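Local coordinates for GARP domain-containing protein (Trypanosoma brucei brucei TREU927, PDB 6XZ6) that acts as a receptor for the host complement regulator factor H and increases transmission of the parasite to tsetse flies, at residues K21-L29 / C138-V146; L104-F115 / F166-A177. One frame throughout, in Å; residues are numbered along the deposited sequence.

From the N terminus, helix 4-61 supplies residues 21-29, and the long hairpin partner 67-125 then brings in residues 104-115. The loop that follows helix 129-137 returns to the first helix and closes contact 1, a span of 109 residues. Helix 165-208 finally packs on residues 104-115 and closes contact 2 over 51 residues. The four segments alternate along the sequence, so the two contacts cross. Their centres are about 14 Å apart, and Leu23 of the first touches Phe107 of the second. Helix 4-61 therefore meets the loop 138-146 in one contact and borders the interhelical core of the other, tying three long helices and the connecting loop together.

Contact 1. Residues K21-L29 / C138-V146; sequences KQLRKLPLL and CATAVADDV
Val146, Arg24 and Lys21 carry the seam where an extended loop lies along a long helix of this elongated helical bundle. The evidence for a specific fit begins with Arg24. With CG anti to the carbonyl carbon (chi1 -61°) and the chain extended from CG to NE, the guanidinium reaches the curved start of the loop. NH1 donates two bonds, to Cys138 O at 2.8 Å and to Ala141 O at 2.8 Å. Both acceptors lie close to the guanidinium plane, and Ala141 O is met on a lone pair. Ala139 O sits over one face of the group without bonding. Glu112 and Ser116 of helix 67-125 take NE and NH2, so the rotation of the guanidinium is fixed by partners from two parts of the fold, and Glu112 probably offsets its charge. The disulfide from Cys138 to Cys17, on the same helix as Arg24, also secures the loop.

Lys21 contributes at two levels. Its backbone O accepts from Ala143 N at 2.9 Å, the donor standing above the carbonyl plane, while Lys21 CG touches Ala141 CB at 3.9 Å.

Val146 points at the helix with both branches engaged. The Val146 and Leu26 side chains cross at about a right angle, CG1 of the valine 4.0 Å from Leu26 CD2. The Val146 and Lys25 side chains run past each other in opposite directions, CG2 touching Lys25 CB. Leu151 and Leu181, on helices 148-161 and 165-208, touch the same valine. A water joins the two segments, donating to Ala143 O at 3.0 Å and weakly accepting from Lys25 NZ.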
# COMPACT_ATOMS: atom_id res chain seq x y z
N LYS A 21 6.95 4.05 8.73
CA LYS A 21 5.59 4.43 9.14
C LYS A 21 4.59 4.28 7.98
O LYS A 21 3.47 3.85 8.20
CB LYS A 21 5.58 5.86 9.66
CG LYS A 21 6.06 6.02 11.10
CD LYS A 21 6.12 7.50 11.49
CE LYS A 21 4.77 8.14 11.69
NZ LYS A 21 4.85 9.48 12.33
N GLN A 22 5.01 4.61 6.75
CA GLN A 22 4.21 4.47 5.52
C GLN A 22 4.03 3.00 5.14
O GLN A 22 2.95 2.61 4.70
CB GLN A 22 4.88 5.19 4.35
CG GLN A 22 4.88 6.69 4.50
CD GLN A 22 5.61 7.36 3.38
OE1 GLN A 22 6.40 6.75 2.63
NE2 GLN A 22 5.36 8.63 3.24
N LEU A 23 5.10 2.20 5.28
CA LEU A 23 5.09 0.76 4.97
C LEU A 23 4.22 -0.05 5.93
O LEU A 23 3.63 -1.03 5.52
CB LEU A 23 6.53 0.19 4.84
CG LEU A 23 7.43 0.85 3.73
CD1 LEU A 23 8.81 0.36 3.82
CD2 LEU A 23 6.91 0.57 2.35
N ARG A 24 4.07 0.39 7.17
CA ARG A 24 3.20 -0.29 8.13
C ARG A 24 1.72 0.07 7.89
O ARG A 24 0.85 -0.75 8.18
CB ARG A 24 3.63 0.03 9.56
CG ARG A 24 5.03 -0.44 9.84
CD ARG A 24 5.55 0.23 11.08
NE ARG A 24 6.93 -0.14 11.39
CZ ARG A 24 7.73 0.55 12.20
NH1 ARG A 24 7.31 1.68 12.76
NH2 ARG A 24 8.96 0.13 12.42
N LYS A 25 1.44 1.28 7.36
CA LYS A 25 0.11 1.77 7.02
C LYS A 25 -0.43 1.15 5.75
O LYS A 25 -1.62 0.84 5.74
CB LYS A 25 0.05 3.31 6.94
CG LYS A 25 -1.33 3.94 6.73
CD LYS A 25 -2.35 3.53 7.81
CE LYS A 25 -3.59 4.36 7.80
NZ LYS A 25 -4.71 3.65 8.48
N LEU A 26 0.39 0.98 4.69
CA LEU A 26 -0.05 0.38 3.41
C LEU A 26 -0.91 -0.90 3.54
O LEU A 26 -1.93 -0.92 2.86
CB LEU A 26 1.10 0.10 2.42
CG LEU A 26 1.61 1.26 1.57
CD1 LEU A 26 2.69 0.78 0.60
CD2 LEU A 26 0.50 1.94 0.81
N PRO A 27 -0.58 -1.96 4.33
CA PRO A 27 -1.45 -3.15 4.35
C PRO A 27 -2.83 -2.92 5.00
O PRO A 27 -3.80 -3.63 4.70
CB PRO A 27 -0.65 -4.17 5.16
CG PRO A 27 0.67 -3.64 5.30
CD PRO A 27 0.59 -2.17 5.19
N LEU A 28 -2.90 -1.93 5.91
CA LEU A 28 -4.12 -1.55 6.61
C LEU A 28 -5.03 -0.79 5.64
O LEU A 28 -6.22 -1.04 5.57
CB LEU A 28 -3.78 -0.71 7.85
CG LEU A 28 -2.56 -1.11 8.71
CD1 LEU A 28 -2.28 -0.04 9.76
CD2 LEU A 28 -2.76 -2.44 9.37
N LEU A 29 -4.45 0.09 4.85
CA LEU A 29 -5.08 0.88 3.80
C LEU A 29 -5.61 -0.03 2.67
O LEU A 29 -6.78 0.09 2.32
CB LEU A 29 -3.99 1.82 3.27
CG LEU A 29 -4.37 2.95 2.37
CD1 LEU A 29 -3.41 4.11 2.58
CD2 LEU A 29 -4.33 2.50 0.92
N CYS A 138 9.76 5.17 17.21
CA CYS A 138 9.37 4.75 15.87
C CYS A 138 9.30 3.22 15.72
O CYS A 138 9.14 2.73 14.61
CB CYS A 138 10.36 5.34 14.88
SG CYS A 138 9.70 5.59 13.22
N ALA A 139 9.43 2.48 16.82
CA ALA A 139 9.42 1.02 16.81
C ALA A 139 8.12 0.48 16.25
O ALA A 139 8.16 -0.32 15.32
CB ALA A 139 9.66 0.48 18.20
N THR A 140 6.98 0.96 16.74
CA THR A 140 5.68 0.46 16.29
C THR A 140 4.79 1.53 15.59
O THR A 140 3.70 1.18 15.14
CB THR A 140 4.96 -0.22 17.44
OG1 THR A 140 5.03 0.61 18.61
CG2 THR A 140 5.54 -1.59 17.74
N ALA A 141 5.28 2.79 15.48
CA ALA A 141 4.56 3.90 14.84
C ALA A 141 4.12 3.57 13.41
O ALA A 141 4.85 2.93 12.65
CB ALA A 141 5.42 5.16 14.85
N VAL A 142 2.88 3.99 13.08
CA VAL A 142 2.19 3.81 11.80
C VAL A 142 1.76 5.20 11.31
O VAL A 142 1.38 6.04 12.14
CB VAL A 142 0.98 2.85 11.96
CG1 VAL A 142 0.32 2.56 10.62
CG2 VAL A 142 1.39 1.55 12.62
N ALA A 143 1.84 5.46 9.98
CA ALA A 143 1.47 6.75 9.39
C ALA A 143 -0.02 6.91 9.45
O ALA A 143 -0.73 5.92 9.41
CB ALA A 143 1.92 6.82 7.94
N ASP A 144 -0.49 8.16 9.52
CA ASP A 144 -1.90 8.46 9.55
C ASP A 144 -2.56 8.17 8.21
O ASP A 144 -3.68 7.71 8.18
CB ASP A 144 -2.13 9.90 10.02
CG ASP A 144 -1.77 10.11 11.49
OD1 ASP A 144 -2.24 9.32 12.34
OD2 ASP A 144 -1.00 11.05 11.79
N ASP A 145 -1.87 8.43 7.11
CA ASP A 145 -2.34 8.15 5.76
C ASP A 145 -1.14 7.91 4.82
O ASP A 145 0.02 8.10 5.22
CB ASP A 145 -3.25 9.29 5.23
CG ASP A 145 -4.06 8.98 3.95
OD1 ASP A 145 -4.21 7.77 3.61
OD2 ASP A 145 -4.54 9.95 3.30
N VAL A 146 -1.42 7.43 3.61
CA VAL A 146 -0.45 7.22 2.54
C VAL A 146 -1.11 7.67 1.23
O VAL A 146 -2.19 7.18 0.84
CB VAL A 146 0.18 5.81 2.42
CG1 VAL A 146 1.40 5.82 1.50
CG2 VAL A 146 0.58 5.25 3.78
O HOH W 1 -2.99 4.71 11.06

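Contact 2. Residues L104-F115 / F166-A177; sequences LDSFESEYESVF and FAEEYLQEANEA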
# COMPACT_ATOMS: atom_id res chain seq x y z
N LEU A 104 0.93 -3.90 -3.87
CA LEU A 104 1.34 -3.05 -2.76
C LEU A 104 1.71 -3.84 -1.52
O LEU A 104 2.57 -3.43 -0.76
CB LEU A 104 0.23 -2.05 -2.45
CG LEU A 104 0.09 -0.88 -3.43
CD1 LEU A 104 -1.25 -0.20 -3.23
CD2 LEU A 104 1.25 0.11 -3.29
N ASP A 105 1.11 -5.02 -1.37
CA ASP A 105 1.39 -5.90 -0.26
C ASP A 105 2.74 -6.59 -0.44
O ASP A 105 3.45 -6.79 0.53
CB ASP A 105 0.21 -6.86 -0.01
CG ASP A 105 -0.96 -6.23 0.75
OD1 ASP A 105 -1.12 -4.97 0.70
OD2 ASP A 105 -1.72 -6.98 1.40
N SER A 106 3.12 -6.89 -1.69
CA SER A 106 4.42 -7.48 -2.03
C SER A 106 5.52 -6.46 -1.79
O SER A 106 6.61 -6.82 -1.33
CB SER A 106 4.43 -7.91 -3.49
OG SER A 106 3.54 -9.00 -3.64
N PHE A 107 5.23 -5.17 -2.08
CA PHE A 107 6.13 -4.06 -1.91
C PHE A 107 6.43 -3.83 -0.42
O PHE A 107 7.59 -3.74 -0.03
CB PHE A 107 5.55 -2.80 -2.58
CG PHE A 107 6.22 -1.51 -2.22
CD1 PHE A 107 7.54 -1.27 -2.58
CD2 PHE A 107 5.53 -0.52 -1.53
CE1 PHE A 107 8.17 -0.07 -2.25
CE2 PHE A 107 6.15 0.69 -1.21
CZ PHE A 107 7.47 0.90 -1.56
N GLU A 108 5.37 -3.77 0.40
CA GLU A 108 5.48 -3.57 1.84
C GLU A 108 6.27 -4.74 2.43
O GLU A 108 7.15 -4.53 3.26
CB GLU A 108 4.08 -3.43 2.45
CG GLU A 108 4.06 -3.34 3.97
CD GLU A 108 4.09 -4.62 4.81
OE1 GLU A 108 3.89 -5.72 4.24
OE2 GLU A 108 4.31 -4.51 6.05
N SER A 109 5.96 -5.95 2.00
CA SER A 109 6.63 -7.17 2.46
C SER A 109 8.13 -7.14 2.18
O SER A 109 8.91 -7.54 3.03
CB SER A 109 5.97 -8.40 1.85
OG SER A 109 6.88 -9.48 1.88
N GLU A 110 8.52 -6.63 1.02
CA GLU A 110 9.92 -6.53 0.58
C GLU A 110 10.77 -5.62 1.44
O GLU A 110 11.96 -5.90 1.61
CB GLU A 110 9.96 -6.01 -0.87
CG GLU A 110 11.21 -6.42 -1.65
CD GLU A 110 11.43 -5.70 -2.97
OE1 GLU A 110 10.46 -5.11 -3.50
OE2 GLU A 110 12.58 -5.69 -3.45
N TYR A 111 10.17 -4.52 1.96
CA TYR A 111 10.92 -3.49 2.70
C TYR A 111 10.60 -3.27 4.17
O TYR A 111 11.46 -2.71 4.85
CB TYR A 111 10.78 -2.15 1.97
CG TYR A 111 11.45 -2.14 0.62
CD1 TYR A 111 12.83 -2.00 0.50
CD2 TYR A 111 10.71 -2.28 -0.55
CE1 TYR A 111 13.46 -1.99 -0.74
CE2 TYR A 111 11.33 -2.32 -1.80
CZ TYR A 111 12.71 -2.17 -1.89
OH TYR A 111 13.34 -2.17 -3.10
N GLU A 112 9.39 -3.61 4.67
CA GLU A 112 9.06 -3.25 6.06
C GLU A 112 10.05 -3.78 7.11
O GLU A 112 10.45 -3.00 7.98
CB GLU A 112 7.61 -3.60 6.43
CG GLU A 112 7.09 -2.87 7.67
CD GLU A 112 7.46 -3.45 9.02
OE1 GLU A 112 7.45 -2.68 10.01
OE2 GLU A 112 7.76 -4.66 9.09
N SER A 113 10.45 -5.06 7.04
CA SER A 113 11.37 -5.67 8.00
C SER A 113 12.79 -5.08 7.95
O SER A 113 13.53 -5.08 8.95
CB SER A 113 11.44 -7.18 7.77
OG SER A 113 11.69 -7.41 6.39
N VAL A 114 13.18 -4.58 6.76
CA VAL A 114 14.47 -3.96 6.53
C VAL A 114 14.51 -2.61 7.25
O VAL A 114 15.37 -2.42 8.10
CB VAL A 114 14.84 -3.89 5.00
CG1 VAL A 114 16.13 -3.08 4.77
CG2 VAL A 114 14.97 -5.29 4.40
N PHE A 115 13.55 -1.71 6.96
CA PHE A 115 13.47 -0.39 7.60
C PHE A 115 13.27 -0.48 9.10
O PHE A 115 13.80 0.35 9.82
CB PHE A 115 12.38 0.45 6.96
CG PHE A 115 12.79 0.96 5.61
CD1 PHE A 115 13.47 2.16 5.48
CD2 PHE A 115 12.49 0.24 4.46
CE1 PHE A 115 13.84 2.64 4.23
CE2 PHE A 115 12.88 0.71 3.20
CZ PHE A 115 13.55 1.90 3.09
N PHE A 166 20.74 0.51 -2.25
CA PHE A 166 19.46 0.13 -1.64
C PHE A 166 18.42 1.24 -1.65
O PHE A 166 17.26 0.99 -1.95
CB PHE A 166 19.68 -0.38 -0.21
CG PHE A 166 18.39 -0.68 0.52
CD1 PHE A 166 17.83 0.26 1.38
CD2 PHE A 166 17.72 -1.88 0.32
CE1 PHE A 166 16.64 -0.01 2.05
CE2 PHE A 166 16.52 -2.14 0.99
CZ PHE A 166 15.99 -1.20 1.84
N ALA A 167 18.84 2.46 -1.27
CA ALA A 167 18.02 3.67 -1.23
C ALA A 167 17.56 4.07 -2.64
O ALA A 167 16.43 4.51 -2.79
CB ALA A 167 18.79 4.78 -0.58
N GLU A 168 18.39 3.86 -3.66
CA GLU A 168 18.06 4.11 -5.07
C GLU A 168 17.07 3.07 -5.57
O GLU A 168 16.10 3.43 -6.22
CB GLU A 168 19.33 4.15 -5.95
CG GLU A 168 19.08 4.38 -7.43
CD GLU A 168 18.49 5.71 -7.87
OE1 GLU A 168 18.66 6.71 -7.15
OE2 GLU A 168 17.88 5.75 -8.96
N GLU A 169 17.28 1.78 -5.23
CA GLU A 169 16.36 0.70 -5.60
C GLU A 169 15.03 0.87 -4.85
O GLU A 169 13.99 0.65 -5.45
CB GLU A 169 17.01 -0.66 -5.42
CG GLU A 169 16.12 -1.87 -5.65
CD GLU A 169 16.50 -3.02 -4.73
OE1 GLU A 169 16.21 -2.95 -3.51
OE2 GLU A 169 17.13 -3.97 -5.24
N TYR A 170 15.04 1.37 -3.61
CA TYR A 170 13.79 1.68 -2.90
C TYR A 170 13.02 2.76 -3.62
O TYR A 170 11.83 2.58 -3.84
CB TYR A 170 13.99 2.06 -1.42
CG TYR A 170 12.69 2.44 -0.75
CD1 TYR A 170 11.74 1.47 -0.42
CD2 TYR A 170 12.35 3.77 -0.55
CE1 TYR A 170 10.51 1.82 0.14
CE2 TYR A 170 11.11 4.13 -0.02
CZ TYR A 170 10.19 3.15 0.31
OH TYR A 170 8.97 3.50 0.86
N LEU A 171 13.68 3.85 -4.05
CA LEU A 171 13.02 4.91 -4.84
C LEU A 171 12.36 4.33 -6.11
O LEU A 171 11.19 4.62 -6.37
CB LEU A 171 14.02 6.04 -5.20
CG LEU A 171 13.54 7.12 -6.19
CD1 LEU A 171 12.35 7.94 -5.62
CD2 LEU A 171 14.68 8.03 -6.62
N GLN A 172 13.09 3.51 -6.89
CA GLN A 172 12.57 2.92 -8.11
C GLN A 172 11.29 2.13 -7.84
O GLN A 172 10.30 2.36 -8.51
CB GLN A 172 13.65 2.07 -8.79
CG GLN A 172 14.86 2.86 -9.33
CD GLN A 172 16.02 2.03 -9.92
OE1 GLN A 172 16.06 0.78 -9.86
NE2 GLN A 172 16.99 2.73 -10.52
N GLU A 173 11.28 1.30 -6.79
CA GLU A 173 10.14 0.48 -6.33
C GLU A 173 9.02 1.32 -5.75
O GLU A 173 7.86 0.97 -5.95
CB GLU A 173 10.57 -0.57 -5.28
CG GLU A 173 11.69 -1.50 -5.72
CD GLU A 173 11.32 -2.78 -6.43
OE1 GLU A 173 11.88 -3.83 -6.05
OE2 GLU A 173 10.51 -2.73 -7.39
N ALA A 174 9.35 2.39 -4.99
CA ALA A 174 8.35 3.29 -4.39
C ALA A 174 7.63 4.08 -5.46
O ALA A 174 6.47 4.44 -5.26
CB ALA A 174 9.00 4.22 -3.41
N ASN A 175 8.30 4.34 -6.60
CA ASN A 175 7.70 5.05 -7.73
C ASN A 175 6.65 4.16 -8.39
O ASN A 175 5.56 4.64 -8.67
CB ASN A 175 8.75 5.56 -8.72
CG ASN A 175 9.43 6.85 -8.32
OD1 ASN A 175 8.94 7.64 -7.51
ND2 ASN A 175 10.59 7.12 -8.89
N GLU A 176 6.93 2.86 -8.56
CA GLU A 176 6.00 1.86 -9.08
C GLU A 176 4.80 1.70 -8.14
O GLU A 176 3.68 1.57 -8.61
CB GLU A 176 6.69 0.50 -9.25
CG GLU A 176 7.05 0.17 -10.68
CD GLU A 176 8.54 0.00 -10.95
OE1 GLU A 176 9.14 -0.98 -10.45
OE2 GLU A 176 9.11 0.86 -11.67
N ALA A 177 5.05 1.70 -6.82
CA ALA A 177 4.03 1.55 -5.78
C ALA A 177 3.15 2.78 -5.65
O ALA A 177 1.96 2.63 -5.38
CB ALA A 177 4.70 1.24 -4.46
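Tyr170 is the middle ring of an unusual run of two edge-to-face contacts, its edge toward Tyr111 and one of its faces toward Phe115, within a cluster of five aromatic rings between antiparallel helices. The Tyr170 and Tyr111 centroids are 5.0 Å apart with planes at 82°, and Tyr170 CD1 lies over the centre of the Tyr111 ring. Phe115 in turn presents its edge to Tyr170, centroids 5.1 Å apart. Phe166 completes this end obliquely, its CZ meeting Tyr111 CD1 at 3.5 Å and also touching Val114 CG1.

The interlocking is knobs-into-holes for two residues. Tyr111 fits among Phe166, Glu169, Tyr170 and Glu173; Phe107, one turn earlier, fits among Tyr170, Glu173, Ala174 and Ala177. Having CG anti to its backbone N (chi1 167°) sends the Phe107 ring across to the other helix, where Ala177 CB makes a CH-pi contact over its face, 3.7 Å from the ring centroid. The Phe107 and Tyr170 planes are nearly parallel but slid apart, with little overlap.

Polar groups lie at the margin. Tyr111 OH donates to Glu169 OE1 at 3.0 Å, approaching from above the carboxylate plane. Nearby, Glu110 OE1 and Glu173 OE1 are 3.2 Å apart, two acceptors of like charge that are not hydrogen-bonded; Lys34 of the complement factor H chain packs on Glu110.

The short helical segments run at 157° to each other, their axes 10.5 Å apart at closest approach. On the same factor H chain, Lys33 forms a salt bridge with Glu169, and Val14 packs on Phe166. Within the receptor, helix 4-61 borders the cluster through Val19 against Phe115 and Tyr170, while helix 148-161 brings Ala155 against Tyr170 and Ala174.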